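Local coordinates for protein Exo-beta-1,3-glucanase (Streptomyces sp. SirexAA-E, PDB 4PEY) that hydrolyses laminarin and laminarioligosaccharides as an exo-beta-1,3-glucanase of glycoside hydrolase family 55, working from the non-reducing end and yielding glucose and laminaribiose, at residues Arg136-Gly141 and Lys162-Val167; Gly156-Ser161 and Arg178-Gly183; Asn83-Thr88 and Thr246-Gly251. The protein carries 1 engineered substitution. All blocks are in the same frame, centred on the assembly; numbering follows the deposited sequence. Where two conformers were deposited one is given.

Contact 1 (Arg136-Gly141 and Lys162-Val167)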
loop_
_atom_site.group_PDB
_atom_site.type_symbol
_atom_site.label_atom_id
_atom_site.label_comp_id
_atom_site.label_asym_id
_atom_site.label_seq_id
_atom_site.Cartn_x
_atom_site.Cartn_y
_atom_site.Cartn_z
ATOM N N ARG A 136 -3.587 2.116 -12.964
ATOM C CA ARG A 136 -4.364 2.513 -14.142
ATOM C C ARG A 136 -3.595 3.545 -14.969
ATOM O O ARG A 136 -4.154 4.541 -15.426
ATOM C CB ARG A 136 -5.743 3.062 -13.720
ATOM C CG ARG A 136 -6.835 2.988 -14.785
ATOM C CD ARG A 136 -8.128 3.660 -14.294
ATOM N NE ARG A 136 -9.206 3.619 -15.282
ATOM C CZ ARG A 136 -10.049 2.602 -15.421
ATOM N NH1 ARG A 136 -11.004 2.647 -16.342
ATOM N NH2 ARG A 136 -9.937 1.541 -14.636
ATOM N N MET A 137 -2.304 3.290 -15.159
ATOM C CA MET A 137 -1.441 4.178 -15.929
ATOM C C MET A 137 -1.128 3.573 -17.288
ATOM O O MET A 137 -0.979 2.354 -17.412
ATOM C CB MET A 137 -0.128 4.442 -15.174
ATOM C CG MET A 137 -0.320 5.113 -13.818
ATOM S SD MET A 137 -0.859 6.839 -13.911
ATOM C CE MET A 137 0.612 7.642 -14.551
ATOM N N HIS A 138 -0.986 4.426 -18.301
ATOM C CA HIS A 138 -0.469 3.985 -19.590
ATOM C C HIS A 138 0.819 4.729 -19.891
ATOM O O HIS A 138 0.783 5.915 -20.211
ATOM C CB HIS A 138 -1.468 4.217 -20.730
ATOM C CG HIS A 138 -0.993 3.678 -22.047
ATOM N ND1 HIS A 138 -1.477 4.125 -23.260
ATOM C CD2 HIS A 138 -0.056 2.743 -22.337
ATOM C CE1 HIS A 138 -0.873 3.471 -24.239
ATOM N NE2 HIS A 138 0.002 2.634 -23.704
ATOM N N VAL A 139 1.954 4.040 -19.797
ATOM C CA VAL A 139 3.229 4.683 -20.112
ATOM C C VAL A 139 3.628 4.320 -21.534
ATOM O O VAL A 139 3.882 3.146 -21.840
ATOM C CB VAL A 139 4.350 4.282 -19.132
ATOM C CG1 VAL A 139 5.624 5.052 -19.461
ATOM C CG2 VAL A 139 3.921 4.556 -17.691
ATOM N N LYS A 140 3.654 5.326 -22.408
ATOM C CA LYS A 140 4.004 5.106 -23.807
ATOM C C LYS A 140 5.514 5.258 -23.949
ATOM O O LYS A 140 6.012 6.209 -24.546
ATOM C CB LYS A 140 3.238 6.076 -24.716
ATOM C CG LYS A 140 1.728 5.993 -24.491
ATOM C CD LYS A 140 0.910 6.719 -25.547
ATOM C CE LYS A 140 1.019 8.219 -25.414
ATOM N NZ LYS A 140 -0.015 8.941 -26.215
ATOM N N GLY A 141 6.230 4.298 -23.370
ATOM C CA GLY A 141 7.674 4.350 -23.249
ATOM C C GLY A 141 8.072 3.398 -22.142
ATOM O O GLY A 141 7.291 2.518 -21.761
ATOM N N LYS A 162 -0.433 -0.325 -18.161
ATOM C CA LYS A 162 0.244 -0.772 -19.369
ATOM C C LYS A 162 1.497 0.056 -19.585
ATOM O O LYS A 162 1.413 1.279 -19.750
ATOM C CB LYS A 162 -0.663 -0.662 -20.598
ATOM C CG LYS A 162 0.006 -1.162 -21.879
ATOM C CD LYS A 162 -0.906 -1.076 -23.095
ATOM C CE LYS A 162 -0.408 -1.988 -24.215
ATOM N NZ LYS A 162 1.016 -1.725 -24.573
ATOM N N ILE A 163 2.655 -0.603 -19.567
ATOM C CA ILE A 163 3.912 0.056 -19.898
ATOM C C ILE A 163 4.338 -0.513 -21.252
ATOM O O ILE A 163 4.598 -1.723 -21.370
ATOM C CB ILE A 163 5.005 -0.167 -18.815
ATOM C CG1 ILE A 163 4.626 0.535 -17.503
ATOM C CG2 ILE A 163 6.356 0.369 -19.283
ATOM C CD1 ILE A 163 3.750 -0.258 -16.606
ATOM N N ASP A 164 4.359 0.335 -22.285
ATOM C CA ASP A 164 4.653 -0.139 -23.644
ATOM C C ASP A 164 6.062 -0.707 -23.757
ATOM O O ASP A 164 6.293 -1.694 -24.462
ATOM C CB ASP A 164 4.510 0.982 -24.678
ATOM C CG ASP A 164 3.088 1.484 -24.836
ATOM O OD1 ASP A 164 2.141 0.892 -24.267
ATOM O OD2 ASP A 164 2.924 2.486 -25.564
ATOM N N GLY A 165 7.006 -0.066 -23.073
ATOM C CA GLY A 165 8.401 -0.457 -23.135
ATOM C C GLY A 165 8.818 -1.267 -21.924
ATOM O O GLY A 165 8.016 -2.010 -21.350
ATOM N N GLU A 166 10.083 -1.127 -21.535
ATOM C CA GLU A 166 10.641 -1.919 -20.450
ATOM C C GLU A 166 10.487 -1.238 -19.096
ATOM O O GLU A 166 10.709 -0.030 -18.970
ATOM C CB GLU A 166 12.122 -2.205 -20.707
ATOM C CG GLU A 166 12.746 -3.056 -19.618
ATOM C CD GLU A 166 14.214 -3.340 -19.844
ATOM O OE1 GLU A 166 15.058 -2.565 -19.349
ATOM O OE2 GLU A 166 14.521 -4.348 -20.504
ATOM N N VAL A 167 10.099 -2.016 -18.085
ATOM C CA VAL A 167 10.202 -1.569 -16.698
ATOM C C VAL A 167 11.584 -1.935 -16.180
ATOM O O VAL A 167 11.972 -3.106 -16.221
ATOM C CB VAL A 167 9.127 -2.214 -15.795
ATOM C CG1 VAL A 167 9.262 -1.707 -14.361
ATOM C CG2 VAL A 167 7.742 -1.914 -16.348
#
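Backbone pairing joins H138 and V139 to K162 and I163 as two short parallel strands. K162 N donates to M137 O, V139 N to K162 O and D164 N to V139 O, the last at 2.9 Å and almost straight (178°). Where the 162-167 segment turns its corner, G165 N reaches G141 O from above the carbonyl plane.

The polar side chains gather on the face that carries H138 and K162. H138 NE2 donates to D164 OD1 at 2.8 Å; the oxygen lies in the ring plane, while NE2 meets it on its syn side, tilted from a carboxylate turned 61° from the ring. K162 NZ meets the same D164 OD1 at 2.9 Å from the opposite face of the carboxylate, in a salt bridge. With CG anti to the backbone N (chi1 -176°), the H138 imidazole lies alongside the K162 chain, NE2 3.9 Å from CD; its ND1 is held by D85.

Apolar packing takes the other face, where V139 and I163 lie side by side, with V139 CG2 4.1 Å from I163 CG1.

Parallel pairing of residues 24 apart, ending at a corner, fits successive coils of the right-handed parallel beta-helix, the fold of family 55.

Contact 2 (Gly156-Ser161 and Arg178-Gly183); sequences GYIADS and RDSSVG
R178 O is gripped by two donors, one from each segment. S180 OG, two residues on, reaches it at 2.8 Å from above the carbonyl plane, while D160 N comes in the carbonyl plane from across the contact at 3.2 Å. The hydroxyl that donates to this carbonyl also accepts: S161 N points at S180 OG over 3.0 Å, nearly straight at 173°. S180 owes this double use to its torsion, which sets OG beside its own backbone N (chi1 -69°) and so over the bend at D160-S161.

Either side of this relay the strands pair conventionally, R178 N with I158 O before it and S181 N with S161 O after it. The bend itself brings D160 CA within 3.0 Å of D179 O, a CA-H...O contact.

The R178 side chain folds back over the neighbouring strand. A159 CB sits over the centre of the guanidinium face, 3.8 Å from R178 CZ, and the OH end of Y157 lies obliquely by it, 3.4 Å from R178 NE. R178 NH1 forms a salt bridge to D179 OD2 at 2.8 Å, on the anti side of that carboxylate, whose OD1 bonds to T216 OG1; further salt bridges run to E221 and to D397, which also accepts from Y157 OH. A methionine at R178 would probably leave the carboxylates of D179, E221 and D397 without the positive charge they share.

Polar groups thus fill a buried bend between coils, where a serine hydroxyl takes up backbone hydrogen-bonding capacity and one arginine is likely to offset several negative charges.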
loop_
_atom_site.group_PDB
_atom_site.type_symbol
_atom_site.label_atom_id
_atom_site.label_comp_id
_atom_site.label_asym_id
_atom_site.label_seq_id
_atom_site.Cartn_x
_atom_site.Cartn_y
_atom_site.Cartn_z
ATOM N N GLY A 156 7.513 -1.705 -4.056
ATOM C CA GLY A 156 6.763 -0.742 -4.833
ATOM C C GLY A 156 5.548 -1.477 -5.373
ATOM O O GLY A 156 5.439 -2.705 -5.235
ATOM N N TYR A 157 4.640 -0.744 -6.001
ATOM C CA TYR A 157 3.344 -1.308 -6.370
ATOM C C TYR A 157 2.833 -0.740 -7.689
ATOM O O TYR A 157 2.637 0.464 -7.810
ATOM C CB TYR A 157 2.332 -1.046 -5.242
ATOM C CG TYR A 157 0.934 -1.565 -5.508
ATOM C CD1 TYR A 157 0.550 -2.839 -5.091
ATOM C CD2 TYR A 157 -0.001 -0.780 -6.181
ATOM C CE1 TYR A 157 -0.737 -3.321 -5.344
ATOM C CE2 TYR A 157 -1.286 -1.246 -6.436
ATOM C CZ TYR A 157 -1.648 -2.517 -6.021
ATOM O OH TYR A 157 -2.926 -2.971 -6.267
ATOM N N ILE A 158 2.636 -1.612 -8.678
ATOM C CA ILE A 158 1.981 -1.240 -9.935
ATOM C C ILE A 158 0.763 -2.138 -10.139
ATOM O O ILE A 158 0.866 -3.362 -9.998
ATOM C CB ILE A 158 2.931 -1.381 -11.158
ATOM C CG1 ILE A 158 4.069 -0.356 -11.090
ATOM C CG2 ILE A 158 2.149 -1.233 -12.478
ATOM C CD1 ILE A 158 5.255 -0.692 -11.997
ATOM N N ALA A 159 -0.384 -1.541 -10.450
ATOM C CA ALA A 159 -1.579 -2.324 -10.767
ATOM C C ALA A 159 -2.330 -1.743 -11.948
ATOM O O ALA A 159 -2.353 -0.530 -12.147
ATOM C CB ALA A 159 -2.511 -2.417 -9.568
ATOM N N ASP A 160 -2.947 -2.633 -12.717
ATOM C CA ASP A 160 -3.867 -2.253 -13.788
ATOM C C ASP A 160 -3.241 -1.254 -14.753
ATOM O O ASP A 160 -3.909 -0.341 -15.230
ATOM C CB ASP A 160 -5.176 -1.689 -13.204
ATOM C CG ASP A 160 -6.343 -1.834 -14.165
ATOM O OD1 ASP A 160 -6.222 -2.666 -15.081
ATOM O OD2 ASP A 160 -7.377 -1.138 -14.022
ATOM N N SER A 161 -1.960 -1.451 -15.061
ATOM C CA SER A 161 -1.231 -0.505 -15.893
ATOM C C SER A 161 -0.652 -1.148 -17.141
ATOM O O SER A 161 -0.440 -2.363 -17.194
ATOM C CB SER A 161 -0.099 0.148 -15.090
ATOM O OG SER A 161 -0.622 0.951 -14.047
ATOM N N ARG A 178 0.642 -6.236 -10.446
ATOM C CA ARG A 178 -0.474 -7.127 -10.782
ATOM C C ARG A 178 -1.366 -6.603 -11.892
ATOM O O ARG A 178 -1.515 -5.392 -12.088
ATOM C CB ARG A 178 -1.338 -7.456 -9.557
ATOM C CG ARG A 178 -2.228 -6.363 -9.060
ATOM C CD ARG A 178 -3.435 -6.896 -8.226
ATOM N NE ARG A 178 -4.245 -5.752 -7.823
ATOM C CZ ARG A 178 -5.089 -5.107 -8.630
ATOM N NH1 ARG A 178 -5.295 -5.532 -9.874
ATOM N NH2 ARG A 178 -5.730 -4.033 -8.191
ATOM N N ASP A 179 -1.911 -7.558 -12.643
ATOM C CA ASP A 179 -2.994 -7.323 -13.596
ATOM C C ASP A 179 -2.658 -6.162 -14.521
ATOM O O ASP A 179 -3.351 -5.149 -14.568
ATOM C CB ASP A 179 -4.298 -7.107 -12.827
ATOM C CG ASP A 179 -4.621 -8.288 -11.929
ATOM O OD1 ASP A 179 -4.104 -9.390 -12.214
ATOM O OD2 ASP A 179 -5.365 -8.128 -10.942
ATOM N N SER A 180 -1.557 -6.346 -15.240
ATOM C CA SER A 180 -0.930 -5.292 -16.023
ATOM C C SER A 180 -0.344 -5.873 -17.301
ATOM O O SER A 180 -0.410 -7.081 -17.538
ATOM C CB SER A 180 0.181 -4.602 -15.209
ATOM O OG SER A 180 -0.333 -3.839 -14.122
ATOM N N SER A 181 0.235 -5.000 -18.112
ATOM C CA SER A 181 0.951 -5.385 -19.316
ATOM C C SER A 181 2.275 -4.631 -19.350
ATOM O O SER A 181 2.294 -3.418 -19.155
ATOM C CB SER A 181 0.114 -5.067 -20.559
ATOM O OG SER A 181 0.866 -5.218 -21.749
ATOM N N VAL A 182 3.380 -5.340 -19.565
ATOM C CA VAL A 182 4.680 -4.675 -19.717
ATOM C C VAL A 182 5.371 -5.140 -21.001
ATOM O O VAL A 182 5.244 -6.308 -21.400
ATOM C CB VAL A 182 5.621 -4.925 -18.495
ATOM C CG1 VAL A 182 4.978 -4.411 -17.216
ATOM C CG2 VAL A 182 6.014 -6.402 -18.372
ATOM N N GLY A 183 6.087 -4.228 -21.660
ATOM C CA GLY A 183 6.834 -4.587 -22.855
ATOM C C GLY A 183 8.075 -5.402 -22.541
ATOM O O GLY A 183 8.559 -6.164 -23.379
#

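Contact 3 (Asn83-Thr88 and Thr246-Gly251)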
loop_
_atom_site.group_PDB
_atom_site.type_symbol
_atom_site.label_atom_id
_atom_site.label_comp_id
_atom_site.label_asym_id
_atom_site.label_seq_id
_atom_site.Cartn_x
_atom_site.Cartn_y
_atom_site.Cartn_z
ATOM N N ASN A 83 -11.105 6.510 -18.962
ATOM C CA ASN A 83 -9.977 5.673 -19.345
ATOM C C ASN A 83 -8.659 6.453 -19.267
ATOM O O ASN A 83 -8.647 7.678 -19.418
ATOM C CB ASN A 83 -10.204 5.119 -20.757
ATOM C CG ASN A 83 -11.339 4.109 -20.810
ATOM O OD1 ASN A 83 -12.378 4.344 -21.437
ATOM N ND2 ASN A 83 -11.147 2.976 -20.145
ATOM N N PRO A 84 -7.540 5.752 -19.018
ATOM C CA PRO A 84 -6.264 6.463 -18.835
ATOM C C PRO A 84 -5.857 7.324 -20.041
ATOM O O PRO A 84 -5.356 8.433 -19.860
ATOM C CB PRO A 84 -5.256 5.326 -18.612
ATOM C CG PRO A 84 -6.072 4.167 -18.153
ATOM C CD PRO A 84 -7.407 4.297 -18.811
ATOM N N ASP A 85 -6.077 6.834 -21.257
ATOM C CA ASP A 85 -5.649 7.583 -22.437
ATOM C C ASP A 85 -6.522 8.815 -22.694
ATOM O O ASP A 85 -6.222 9.606 -23.581
ATOM C CB ASP A 85 -5.625 6.674 -23.670
ATOM C CG ASP A 85 -4.503 5.647 -23.608
ATOM O OD1 ASP A 85 -3.318 6.055 -23.630
ATOM O OD2 ASP A 85 -4.798 4.438 -23.521
ATOM N N ASP A 86 -7.585 8.990 -21.908
ATOM C CA ASP A 86 -8.396 10.203 -22.008
ATOM C C ASP A 86 -7.641 11.421 -21.489
ATOM O O ASP A 86 -7.968 12.554 -21.840
ATOM C CB ASP A 86 -9.708 10.064 -21.234
ATOM C CG ASP A 86 -10.621 9.009 -21.813
ATOM O OD1 ASP A 86 -10.448 8.638 -22.993
ATOM O OD2 ASP A 86 -11.530 8.561 -21.085
ATOM N N THR A 87 -6.636 11.183 -20.648
ATOM C CA THR A 87 -5.855 12.270 -20.064
ATOM C C THR A 87 -4.383 11.992 -20.306
ATOM O O THR A 87 -3.781 11.173 -19.612
ATOM C CB THR A 87 -6.119 12.426 -18.545
ATOM O OG1 THR A 87 -7.532 12.389 -18.303
ATOM C CG2 THR A 87 -5.576 13.753 -18.042
ATOM N N THR A 88 -3.813 12.673 -21.295
ATOM C CA THR A 88 -2.474 12.355 -21.763
ATOM C C THR A 88 -1.501 13.497 -21.487
ATOM O O THR A 88 -1.784 14.657 -21.796
ATOM C CB THR A 88 -2.477 12.039 -23.277
ATOM O OG1 THR A 88 -3.283 10.877 -23.522
ATOM C CG2 THR A 88 -1.060 11.771 -23.778
ATOM N N THR A 246 -4.773 -5.653 -18.098
ATOM C CA THR A 246 -5.491 -4.489 -17.608
ATOM C C THR A 246 -7.006 -4.661 -17.719
ATOM O O THR A 246 -7.510 -5.453 -18.527
ATOM C CB THR A 246 -5.090 -3.214 -18.369
ATOM O OG1 THR A 246 -5.512 -3.320 -19.734
ATOM C CG2 THR A 246 -3.578 -2.994 -18.302
ATOM N N SER A 247 -7.724 -3.885 -16.914
ATOM C CA SER A 247 -9.180 -3.911 -16.910
ATOM C C SER A 247 -9.775 -3.073 -18.042
ATOM O O SER A 247 -10.939 -3.258 -18.424
ATOM C CB SER A 247 -9.710 -3.397 -15.570
ATOM O OG SER A 247 -9.454 -2.007 -15.427
ATOM N N TRP A 248 -8.969 -2.152 -18.567
ATOM C CA TRP A 248 -9.437 -1.113 -19.487
ATOM C C TRP A 248 -8.875 -1.258 -20.902
ATOM O O TRP A 248 -9.249 -0.502 -21.804
ATOM C CB TRP A 248 -9.069 0.271 -18.936
ATOM C CG TRP A 248 -7.609 0.362 -18.544
ATOM C CD1 TRP A 248 -7.070 0.096 -17.311
ATOM C CD2 TRP A 248 -6.504 0.724 -19.390
ATOM N NE1 TRP A 248 -5.706 0.275 -17.343
ATOM C CE2 TRP A 248 -5.336 0.662 -18.605
ATOM C CE3 TRP A 248 -6.392 1.098 -20.736
ATOM C CZ2 TRP A 248 -4.072 0.962 -19.120
ATOM C CZ3 TRP A 248 -5.137 1.392 -21.246
ATOM C CH2 TRP A 248 -3.995 1.327 -20.439
ATOM N N GLY A 249 -7.982 -2.223 -21.094
ATOM C CA GLY A 249 -7.368 -2.439 -22.396
ATOM C C GLY A 249 -8.327 -2.708 -23.550
ATOM O O GLY A 249 -8.039 -2.359 -24.698
ATOM N N ASN A 250 -9.464 -3.331 -23.254
ATOM C CA ASN A 250 -10.433 -3.696 -24.284
ATOM C C ASN A 250 -11.687 -2.832 -24.247
ATOM O O ASN A 250 -12.800 -3.322 -24.454
ATOM C CB ASN A 250 -10.820 -5.171 -24.148
ATOM C CG ASN A 250 -9.653 -6.106 -24.397
ATOM O OD1 ASN A 250 -8.826 -5.866 -25.277
ATOM N ND2 ASN A 250 -9.575 -7.176 -23.614
ATOM N N GLY A 251 -11.506 -1.543 -23.979
ATOM C CA GLY A 251 -12.610 -0.605 -24.000
ATOM C C GLY A 251 -13.407 -0.561 -22.711
ATOM O O GLY A 251 -12.850 -0.748 -21.627
#
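A proline-tryptophan CH-pi contact ties a 3-10 turn of the N-terminal beta-helix, P84-D86, to the loop that follows strand 231-243. Across this contact P84 lies over the indole of W248, with its CG 3.7 Å from the centroid of the six-membered ring and only 15° off the ring normal. CG comes closest at W248 CE2, 3.6 Å away, and P84 CD continues the cover over the CD2 and CE3 side, so the CG-CD edge of the pyrrolidine runs along the fused CE2-CD2 bond of the indole. The other face of W248 is met by T246 CB of its own loop, offset toward the rim, and the indole is thereby sandwiched between two aliphatic groups.

The ring arrives there because W248 places CG between its backbone N and carbonyl carbon (chi1 50°), the least roomy of the three staggered positions, and because the indole stands almost perpendicular to the CA-CB-CG plane. Its NE1 donates to D160 O, a bond that helps fix the rotation of the indole.

Flanking residues contribute less. The D85 carboxylate is turned 71° from the ring, and its OD2 approaches W248 CZ3 to 3.8 Å; the other oxygen, OD1, is engaged by H138. The backbone of the turn is closed by D86 N to N83 O, and D86 OD2 in return accepts from N83 N. On the loop side, W248 to G251 make a type I beta turn, and the backbone angles of its last residue, G251, call for glycine. No hydrogen bond crosses between the segments, and N83 ND2 rests 3.6 Å from W248 CB.

Overall arrangement
Read from the N terminus, the chain first lays down 83-88, whose partner 246-251 arrives only after 157 intervening residues; contact 3 therefore closes the long outer loop. Contacts 1 and 2 are nested within it and cross each other, their segments alternating in the order 136-141, 156-161, 162-167, 178-183. This interleaving follows from a winding chain: each passage pairs with the next coil, and I163 is probably hydrogen-bonded onward to S181 and G183, joining contact 1 to contact 2. The 246-251 loop, just before strand 255-259, comes back to lie against the earlier coils, its S247 bonding to D160 of contact 2, while D85 joins contact 3 to contact 1 through H138.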